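Local coordinates for protein PKS (Streptomyces albus, PDB 4OQJ) that probably catalyses the decarboxylative condensation of acyl units on carrier proteins, as a ketosynthase in oxazolomycin polyketide biosynthesis, at residues L111-Y123 and V689-R701. Sequence-based numbering, arbitrary orientation.
Sequences LECAYEALERAGY and VRRVPLPTYPFER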
ATOM      1  N   LEU A 111      -1.506  10.493  14.403  1.00 10.53           N
ATOM      2  CA  LEU A 111      -0.631   9.986  15.450  1.00  9.87           C
ATOM      3  C   LEU A 111      -1.373   9.881  16.781  1.00 11.11           C
ATOM      4  O   LEU A 111      -1.305   8.859  17.461  1.00  9.44           O
ATOM      5  CB  LEU A 111       0.610  10.884  15.598  1.00  9.69           C
ATOM      6  CG  LEU A 111       1.589  10.543  16.732  1.00 12.68           C
ATOM      7  CD1 LEU A 111       1.992   9.041  16.743  1.00 12.70           C
ATOM      8  CD2 LEU A 111       2.832  11.406  16.632  1.00 14.27           C
ATOM      9  N   GLU A 112      -2.110  10.918  17.158  1.00 10.01           N
ATOM     10  CA  GLU A 112      -2.850  10.839  18.422  1.00 10.82           C
ATOM     11  C   GLU A 112      -3.956   9.795  18.308  1.00 13.01           C
ATOM     12  O   GLU A 112      -4.211   9.051  19.254  1.00 11.62           O
ATOM     13  CB  GLU A 112      -3.432  12.194  18.811  1.00  9.67           C
ATOM     14  CG  GLU A 112      -2.411  13.150  19.381  1.00 12.77           C
ATOM     15  CD  GLU A 112      -3.039  14.415  19.945  1.00 16.05           C
ATOM     16  OE1 GLU A 112      -4.278  14.570  19.859  1.00 14.07           O
ATOM     17  OE2 GLU A 112      -2.300  15.260  20.486  1.00 15.72           O
ATOM     18  N   CYS A 113      -4.613   9.729  17.154  1.00 12.17           N
ATOM     19  CA  CYS A 113      -5.708   8.759  16.968  1.00 12.03           C
ATOM     20  C   CYS A 113      -5.212   7.291  17.042  1.00 12.87           C
ATOM     21  O   CYS A 113      -5.869   6.424  17.626  1.00 12.45           O
ATOM     22  CB  CYS A 113      -6.408   9.000  15.632  1.00 11.77           C
ATOM     23  SG  CYS A 113      -7.942   8.044  15.438  1.00 17.24           S
ATOM     24  N   ALA A 114      -4.054   7.021  16.449  1.00 11.61           N
ATOM     25  CA  ALA A 114      -3.462   5.685  16.499  1.00 10.18           C
ATOM     26  C   ALA A 114      -3.094   5.295  17.928  1.00 10.50           C
ATOM     27  O   ALA A 114      -3.310   4.155  18.342  1.00 12.45           O
ATOM     28  CB  ALA A 114      -2.226   5.616  15.598  1.00  9.72           C
ATOM     29  N   TYR A 115      -2.519   6.239  18.664  1.00 10.63           N
ATOM     30  CA  TYR A 115      -2.226   6.054  20.076  1.00 13.03           C
ATOM     31  C   TYR A 115      -3.508   5.651  20.810  1.00 14.19           C
ATOM     32  O   TYR A 115      -3.512   4.684  21.559  1.00 14.34           O
ATOM     33  CB  TYR A 115      -1.625   7.340  20.647  1.00 10.88           C
ATOM     34  CG  TYR A 115      -1.073   7.288  22.069  1.00 11.95           C
ATOM     35  CD1 TYR A 115      -1.912   7.191  23.171  1.00 13.00           C
ATOM     36  CD2 TYR A 115       0.294   7.414  22.301  1.00 12.36           C
ATOM     37  CE1 TYR A 115      -1.396   7.182  24.473  1.00 14.01           C
ATOM     38  CE2 TYR A 115       0.816   7.411  23.577  1.00 15.70           C
ATOM     39  CZ  TYR A 115      -0.027   7.294  24.662  1.00 18.34           C
ATOM     40  OH  TYR A 115       0.509   7.296  25.929  1.00 20.05           O
ATOM     41  N   GLU A 116      -4.592   6.387  20.573  1.00 11.33           N
ATOM     42  CA  GLU A 116      -5.876   6.093  21.205  1.00 12.56           C
ATOM     43  C   GLU A 116      -6.384   4.713  20.829  1.00 13.06           C
ATOM     44  O   GLU A 116      -6.938   4.018  21.676  1.00 14.69           O
ATOM     45  CB  GLU A 116      -6.938   7.129  20.818  1.00 10.92           C
ATOM     46  CG  GLU A 116      -6.799   8.488  21.495  1.00 12.82           C
ATOM     47  CD  GLU A 116      -7.743   9.548  20.890  1.00 17.96           C
ATOM     48  OE1 GLU A 116      -8.223   9.338  19.753  1.00 22.98           O
ATOM     49  OE2 GLU A 116      -7.999  10.588  21.551  1.00 17.14           O
ATOM     50  N   ALA A 117      -6.223   4.322  19.560  1.00 11.26           N
ATOM     51  CA  ALA A 117      -6.731   3.026  19.108  1.00 14.01           C
ATOM     52  C   ALA A 117      -6.009   1.878  19.811  1.00 13.64           C
ATOM     53  O   ALA A 117      -6.637   0.887  20.206  1.00 12.24           O
ATOM     54  CB  ALA A 117      -6.605   2.887  17.600  1.00 13.17           C
ATOM     55  N   LEU A 118      -4.698   2.008  19.968  1.00 13.66           N
ATOM     56  CA  LEU A 118      -3.903   0.989  20.654  1.00 15.01           C
ATOM     57  C   LEU A 118      -4.236   0.970  22.146  1.00 14.23           C
ATOM     58  O   LEU A 118      -4.358  -0.092  22.748  1.00 13.27           O
ATOM     59  CB  LEU A 118      -2.412   1.232  20.437  1.00 13.47           C
ATOM     60  CG  LEU A 118      -1.936   0.821  19.042  1.00 14.13           C
ATOM     61  CD1 LEU A 118      -0.651   1.513  18.679  1.00 16.70           C
ATOM     62  CD2 LEU A 118      -1.771  -0.687  19.002  1.00 16.08           C
ATOM     63  N   GLU A 119      -4.407   2.145  22.738  1.00 14.14           N
ATOM     64  CA  GLU A 119      -4.897   2.226  24.104  1.00 16.65           C
ATOM     65  C   GLU A 119      -6.232   1.505  24.294  1.00 15.68           C
ATOM     66  O   GLU A 119      -6.405   0.775  25.253  1.00 13.55           O
ATOM     67  CB  GLU A 119      -5.046   3.680  24.527  1.00 16.06           C
ATOM     68  CG  GLU A 119      -3.796   4.290  25.101  1.00 18.41           C
ATOM     69  CD  GLU A 119      -4.091   5.642  25.710  1.00 21.15           C
ATOM     70  OE1 GLU A 119      -4.813   6.431  25.050  1.00 18.60           O
ATOM     71  OE2 GLU A 119      -3.614   5.908  26.838  1.00 20.22           O
ATOM     72  N   ARG A 120      -7.190   1.732  23.404  1.00 13.27           N
ATOM     73  CA  ARG A 120      -8.486   1.094  23.563  1.00 15.78           C
ATOM     74  C   ARG A 120      -8.354  -0.411  23.375  1.00 15.91           C
ATOM     75  O   ARG A 120      -9.048  -1.175  24.046  1.00 18.66           O
ATOM     76  CB  ARG A 120      -9.508   1.686  22.580  1.00 21.25           C
ATOM     77  CG  ARG A 120     -10.875   1.058  22.650  1.00 37.40           C
ATOM     78  CD  ARG A 120     -11.930   1.975  22.053  1.00 44.24           C
ATOM     79  NE  ARG A 120     -12.147   3.181  22.859  1.00 41.80           N
ATOM     80  CZ  ARG A 120     -11.630   4.385  22.603  1.00 42.70           C
ATOM     81  NH1 ARG A 120     -11.908   5.412  23.403  1.00 46.62           N
ATOM     82  NH2 ARG A 120     -10.851   4.586  21.547  1.00 45.19           N
ATOM     83  N   ALA A 121      -7.448  -0.836  22.496  1.00 14.85           N
ATOM     84  CA  ALA A 121      -7.173  -2.263  22.304  1.00 12.25           C
ATOM     85  C   ALA A 121      -6.517  -2.888  23.528  1.00 13.93           C
ATOM     86  O   ALA A 121      -6.692  -4.081  23.791  1.00 14.54           O
ATOM     87  CB  ALA A 121      -6.291  -2.478  21.084  1.00 11.00           C
ATOM     88  N   GLY A 122      -5.769  -2.081  24.279  1.00 14.35           N
ATOM     89  CA  GLY A 122      -5.122  -2.537  25.495  1.00 18.89           C
ATOM     90  C   GLY A 122      -3.659  -2.926  25.299  1.00 18.36           C
ATOM     91  O   GLY A 122      -3.111  -3.632  26.137  1.00 18.57           O
ATOM     92  N   TYR A 123      -3.029  -2.449  24.224  1.00 15.62           N
ATOM     93  CA  TYR A 123      -1.632  -2.791  23.929  1.00 15.08           C
ATOM     94  C   TYR A 123      -0.713  -1.570  23.930  1.00 13.79           C
ATOM     95  O   TYR A 123      -0.972  -0.579  23.249  1.00 12.77           O
ATOM     96  CB  TYR A 123      -1.525  -3.522  22.583  1.00 16.63           C
ATOM     97  CG  TYR A 123      -2.004  -4.949  22.676  1.00 16.77           C
ATOM     98  CD1 TYR A 123      -3.352  -5.273  22.472  1.00 15.18           C
ATOM     99  CD2 TYR A 123      -1.130  -5.966  23.021  1.00 17.08           C
ATOM    100  CE1 TYR A 123      -3.796  -6.578  22.589  1.00 16.53           C
ATOM    101  CE2 TYR A 123      -1.567  -7.268  23.159  1.00 16.80           C
ATOM    102  CZ  TYR A 123      -2.894  -7.570  22.936  1.00 17.88           C
ATOM    103  OH  TYR A 123      -3.305  -8.868  23.074  1.00 17.68           O
ATOM    104  N   VAL A 689      -5.344 -12.904  31.046  1.00 30.14           N
ATOM    105  CA  VAL A 689      -5.498 -11.466  30.895  1.00 29.98           C
ATOM    106  C   VAL A 689      -6.697 -11.170  29.990  1.00 27.81           C
ATOM    107  O   VAL A 689      -6.891 -11.841  28.982  1.00 28.80           O
ATOM    108  CB  VAL A 689      -4.217 -10.846  30.304  1.00 31.43           C
ATOM    109  CG1 VAL A 689      -4.423  -9.384  29.966  1.00 28.41           C
ATOM    110  CG2 VAL A 689      -3.051 -11.032  31.270  1.00 32.76           C
ATOM    111  N   ARG A 690      -7.505 -10.185  30.368  1.00 22.83           N
ATOM    112  CA  ARG A 690      -8.586  -9.704  29.516  1.00 25.65           C
ATOM    113  C   ARG A 690      -8.448  -8.201  29.316  1.00 23.40           C
ATOM    114  O   ARG A 690      -8.594  -7.431  30.258  1.00 24.23           O
ATOM    115  CB  ARG A 690      -9.947 -10.024  30.132  1.00 34.28           C
ATOM    116  CG  ARG A 690     -10.235 -11.497  30.269  1.00 49.81           C
ATOM    117  CD  ARG A 690     -10.687 -12.105  28.956  1.00 65.01           C
ATOM    118  NE  ARG A 690     -11.078 -13.499  29.134  1.00 77.68           N
ATOM    119  CZ  ARG A 690     -10.224 -14.519  29.176  1.00 82.29           C
ATOM    120  NH1 ARG A 690     -10.680 -15.751  29.351  1.00 90.12           N
ATOM    121  NH2 ARG A 690      -8.917 -14.314  29.044  1.00 75.73           N
ATOM    122  N   ARG A 691      -8.136  -7.787  28.094  1.00 20.87           N
ATOM    123  CA  ARG A 691      -8.028  -6.368  27.776  1.00 18.43           C
ATOM    124  C   ARG A 691      -9.398  -5.773  27.466  1.00 20.24           C
ATOM    125  O   ARG A 691     -10.165  -6.351  26.694  1.00 20.79           O
ATOM    126  CB  ARG A 691      -7.088  -6.164  26.586  1.00 16.48           C
ATOM    127  CG  ARG A 691      -5.653  -6.344  26.959  1.00 15.77           C
ATOM    128  CD  ARG A 691      -4.784  -6.400  25.749  1.00 16.25           C
ATOM    129  NE  ARG A 691      -3.375  -6.359  26.107  1.00 19.67           N
ATOM    130  CZ  ARG A 691      -2.680  -7.406  26.537  1.00 20.26           C
ATOM    131  NH1 ARG A 691      -3.260  -8.590  26.691  1.00 24.86           N
ATOM    132  NH2 ARG A 691      -1.399  -7.257  26.824  1.00 18.56           N
ATOM    133  N   VAL A 692      -9.705  -4.616  28.050  1.00 19.15           N
ATOM    134  CA  VAL A 692     -11.029  -4.003  27.859  1.00 20.34           C
ATOM    135  C   VAL A 692     -10.898  -2.513  27.570  1.00 19.65           C
ATOM    136  O   VAL A 692      -9.933  -1.878  28.019  1.00 19.70           O
ATOM    137  CB  VAL A 692     -11.934  -4.203  29.095  1.00 23.78           C
ATOM    138  CG1 VAL A 692     -12.157  -5.687  29.361  1.00 27.69           C
ATOM    139  CG2 VAL A 692     -11.321  -3.545  30.343  1.00 21.17           C
ATOM    140  N   PRO A 693     -11.872  -1.942  26.842  1.00 21.05           N
ATOM    141  CA  PRO A 693     -11.851  -0.500  26.570  1.00 23.67           C
ATOM    142  C   PRO A 693     -11.935   0.356  27.827  1.00 25.34           C
ATOM    143  O   PRO A 693     -12.870   0.203  28.606  1.00 24.84           O
ATOM    144  CB  PRO A 693     -13.096  -0.288  25.692  1.00 25.38           C
ATOM    145  CG  PRO A 693     -13.397  -1.611  25.120  1.00 27.86           C
ATOM    146  CD  PRO A 693     -12.999  -2.607  26.165  1.00 24.83           C
ATOM    147  N   LEU A 694     -10.961   1.241  28.019  1.00 23.76           N
ATOM    148  CA  LEU A 694     -10.986   2.211  29.109  1.00 22.64           C
ATOM    149  C   LEU A 694     -10.697   3.574  28.496  1.00 24.95           C
ATOM    150  O   LEU A 694     -10.317   3.638  27.332  1.00 23.08           O
ATOM    151  CB  LEU A 694      -9.956   1.867  30.176  1.00 22.26           C
ATOM    152  CG  LEU A 694     -10.146   0.522  30.875  1.00 23.94           C
ATOM    153  CD1 LEU A 694      -8.925   0.185  31.687  1.00 23.64           C
ATOM    154  CD2 LEU A 694     -11.368   0.562  31.769  1.00 23.11           C
ATOM    155  N   PRO A 695     -10.881   4.667  29.258  1.00 22.40           N
ATOM    156  CA  PRO A 695     -10.654   5.968  28.617  1.00 25.23           C
ATOM    157  C   PRO A 695      -9.228   6.103  28.109  1.00 24.59           C
ATOM    158  O   PRO A 695      -8.334   5.442  28.635  1.00 23.35           O
ATOM    159  CB  PRO A 695     -10.942   6.971  29.731  1.00 28.71           C
ATOM    160  CG  PRO A 695     -11.925   6.244  30.642  1.00 25.99           C
ATOM    161  CD  PRO A 695     -11.472   4.805  30.608  1.00 23.97           C
ATOM    162  N   THR A 696      -9.046   6.941  27.094  1.00 26.42           N
ATOM    163  CA  THR A 696      -7.764   7.098  26.418  1.00 23.30           C
ATOM    164  C   THR A 696      -7.080   8.371  26.913  1.00 20.34           C
ATOM    165  O   THR A 696      -7.671   9.137  27.679  1.00 23.24           O
ATOM    166  CB  THR A 696      -7.963   7.098  24.888  1.00 23.11           C
ATOM    167  OG1 THR A 696      -8.985   8.043  24.500  1.00 20.02           O
ATOM    168  CG2 THR A 696      -8.406   5.724  24.456  1.00 24.79           C
ATOM    169  N   TYR A 697      -5.827   8.564  26.520  1.00 16.85           N
ATOM    170  CA  TYR A 697      -4.969   9.594  27.095  1.00 16.32           C
ATOM    171  C   TYR A 697      -5.526  11.016  26.908  1.00 17.79           C
ATOM    172  O   TYR A 697      -6.038  11.352  25.833  1.00 17.99           O
ATOM    173  CB  TYR A 697      -3.565   9.506  26.477  1.00 18.09           C
ATOM    174  CG  TYR A 697      -2.547  10.353  27.216  1.00 18.92           C
ATOM    175  CD1 TYR A 697      -1.851   9.840  28.303  1.00 19.41           C
ATOM    176  CD2 TYR A 697      -2.305  11.673  26.848  1.00 17.92           C
ATOM    177  CE1 TYR A 697      -0.932  10.609  28.995  1.00 17.94           C
ATOM    178  CE2 TYR A 697      -1.376  12.454  27.535  1.00 19.31           C
ATOM    179  CZ  TYR A 697      -0.695  11.910  28.616  1.00 19.86           C
ATOM    180  OH  TYR A 697       0.223  12.670  29.327  1.00 18.21           O
ATOM    181  N   PRO A 698      -5.441  11.859  27.962  1.00 19.45           N
ATOM    182  CA  PRO A 698      -5.923  13.242  27.841  1.00 22.12           C
ATOM    183  C   PRO A 698      -4.845  14.160  27.253  1.00 27.75           C
ATOM    184  O   PRO A 698      -4.203  14.935  27.964  1.00 23.88           O
ATOM    185  CB  PRO A 698      -6.265  13.616  29.279  1.00 24.54           C
ATOM    186  CG  PRO A 698      -5.310  12.821  30.100  1.00 22.73           C
ATOM    187  CD  PRO A 698      -5.105  11.518  29.357  1.00 21.74           C
ATOM    188  N   PHE A 699      -4.656  14.058  25.941  1.00 22.92           N
ATOM    189  CA  PHE A 699      -3.621  14.806  25.247  1.00 19.77           C
ATOM    190  C   PHE A 699      -3.701  16.279  25.585  1.00 22.92           C
ATOM    191  O   PHE A 699      -4.784  16.847  25.610  1.00 24.58           O
ATOM    192  CB  PHE A 699      -3.753  14.624  23.737  1.00 16.98           C
ATOM    193  CG  PHE A 699      -3.643  13.199  23.292  1.00 16.12           C
ATOM    194  CD1 PHE A 699      -2.410  12.570  23.230  1.00 16.13           C
ATOM    195  CD2 PHE A 699      -4.776  12.489  22.939  1.00 17.54           C
ATOM    196  CE1 PHE A 699      -2.305  11.250  22.798  1.00 15.99           C
ATOM    197  CE2 PHE A 699      -4.682  11.177  22.527  1.00 18.53           C
ATOM    198  CZ  PHE A 699      -3.460  10.556  22.456  1.00 15.21           C
ATOM    199  N   GLU A 700      -2.561  16.906  25.845  1.00 23.11           N
ATOM    200  CA  GLU A 700      -2.573  18.329  26.171  1.00 25.42           C
ATOM    201  C   GLU A 700      -3.028  19.116  24.952  1.00 21.82           C
ATOM    202  O   GLU A 700      -2.524  18.893  23.856  1.00 21.03           O
ATOM    203  CB  GLU A 700      -1.188  18.805  26.630  1.00 29.19           C
ATOM    204  CG  GLU A 700      -1.225  20.175  27.309  1.00 47.43           C
ATOM    205  CD  GLU A 700      -0.068  20.397  28.264  1.00 57.20           C
ATOM    206  OE1 GLU A 700       0.225  19.483  29.065  1.00 60.48           O
ATOM    207  OE2 GLU A 700       0.538  21.490  28.216  1.00 56.37           O
ATOM    208  N   ARG A 701      -3.987  20.017  25.132  1.00 22.82           N
ATOM    209  CA  ARG A 701      -4.496  20.806  24.000  1.00 30.53           C
ATOM    210  C   ARG A 701      -3.622  22.024  23.702  1.00 33.88           C
ATOM    211  O   ARG A 701      -4.041  23.163  23.927  1.00 36.68           O
ATOM    212  CB  ARG A 701      -5.927  21.285  24.260  1.00 39.22           C
ATOM    213  CG  ARG A 701      -6.965  20.193  24.401  1.00 47.00           C
ATOM    214  CD  ARG A 701      -8.297  20.774  24.891  1.00 53.15           C
ATOM    215  NE  ARG A 701      -8.924  21.662  23.908  1.00 53.75           N
ATOM    216  CZ  ARG A 701      -8.827  22.990  23.897  1.00 56.41           C
ATOM    217  NH1 ARG A 701      -8.129  23.634  24.825  1.00 68.00           N
ATOM    218  NH2 ARG A 701      -9.443  23.685  22.950  1.00 49.85           N
TER
HETATM  219  O   HOH W   1      -3.511  17.606  21.655  1.00 19.76           O
HETATM  220  O   HOH W   2      -7.926  10.596  24.240  1.00 11.60           O
HETATM  221  O   HOH W   3      -8.480   0.301  27.120  1.00 15.57           O
HETATM  222  O   HOH W   4     -10.652   7.354  22.307  1.00 17.92           O
HETATM  223  O   HOH W   5     -12.307   4.049  25.632  1.00 24.95           O
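Arg691 reaches Tyr123 with CG anti to its carbonyl carbon (chi1 -75°) and the chain extended to NE. The Tyr123 ring, turned with its own CG beside the backbone N, receives the guanidinium flat on one face. The guanidinium and ring planes are 5° apart. Their centres lie 3.9 Å apart, a stacked cation-pi pair. Arg691 NE also donates to Gly122 O at 2.7 Å, from above the carbonyl plane, which helps fix the guanidinium's rotation. Tyr123 OH is hydrogen-bonded to Asp276. At the other end, one face of the Phe699 ring meets the Glu112 side chain. Glu112 CG sits over the ring centre, 3.9 Å from the centroid, and its carboxylate lies nearly parallel to the ring. Arg31 forms salt bridges with both Glu112 and Glu116. Phe699 turns its edge to the Tyr115 face in an offset edge-to-face pair, planes at 75°. Between these ends, Glu119 OE1 takes the Tyr697 N-H at 2.8 Å through its syn lone pair. Water 2 links Glu116 OE2, Thr696 OG1 and Tyr697 O. Gly122, with positive phi, closes helix 105-121 in a Schellman motif. Segment 689-701 runs along this helix of the thiolase-fold ketosynthase domain, consistent with the linker that wraps back over the ketosynthase in type I polyketide synthases.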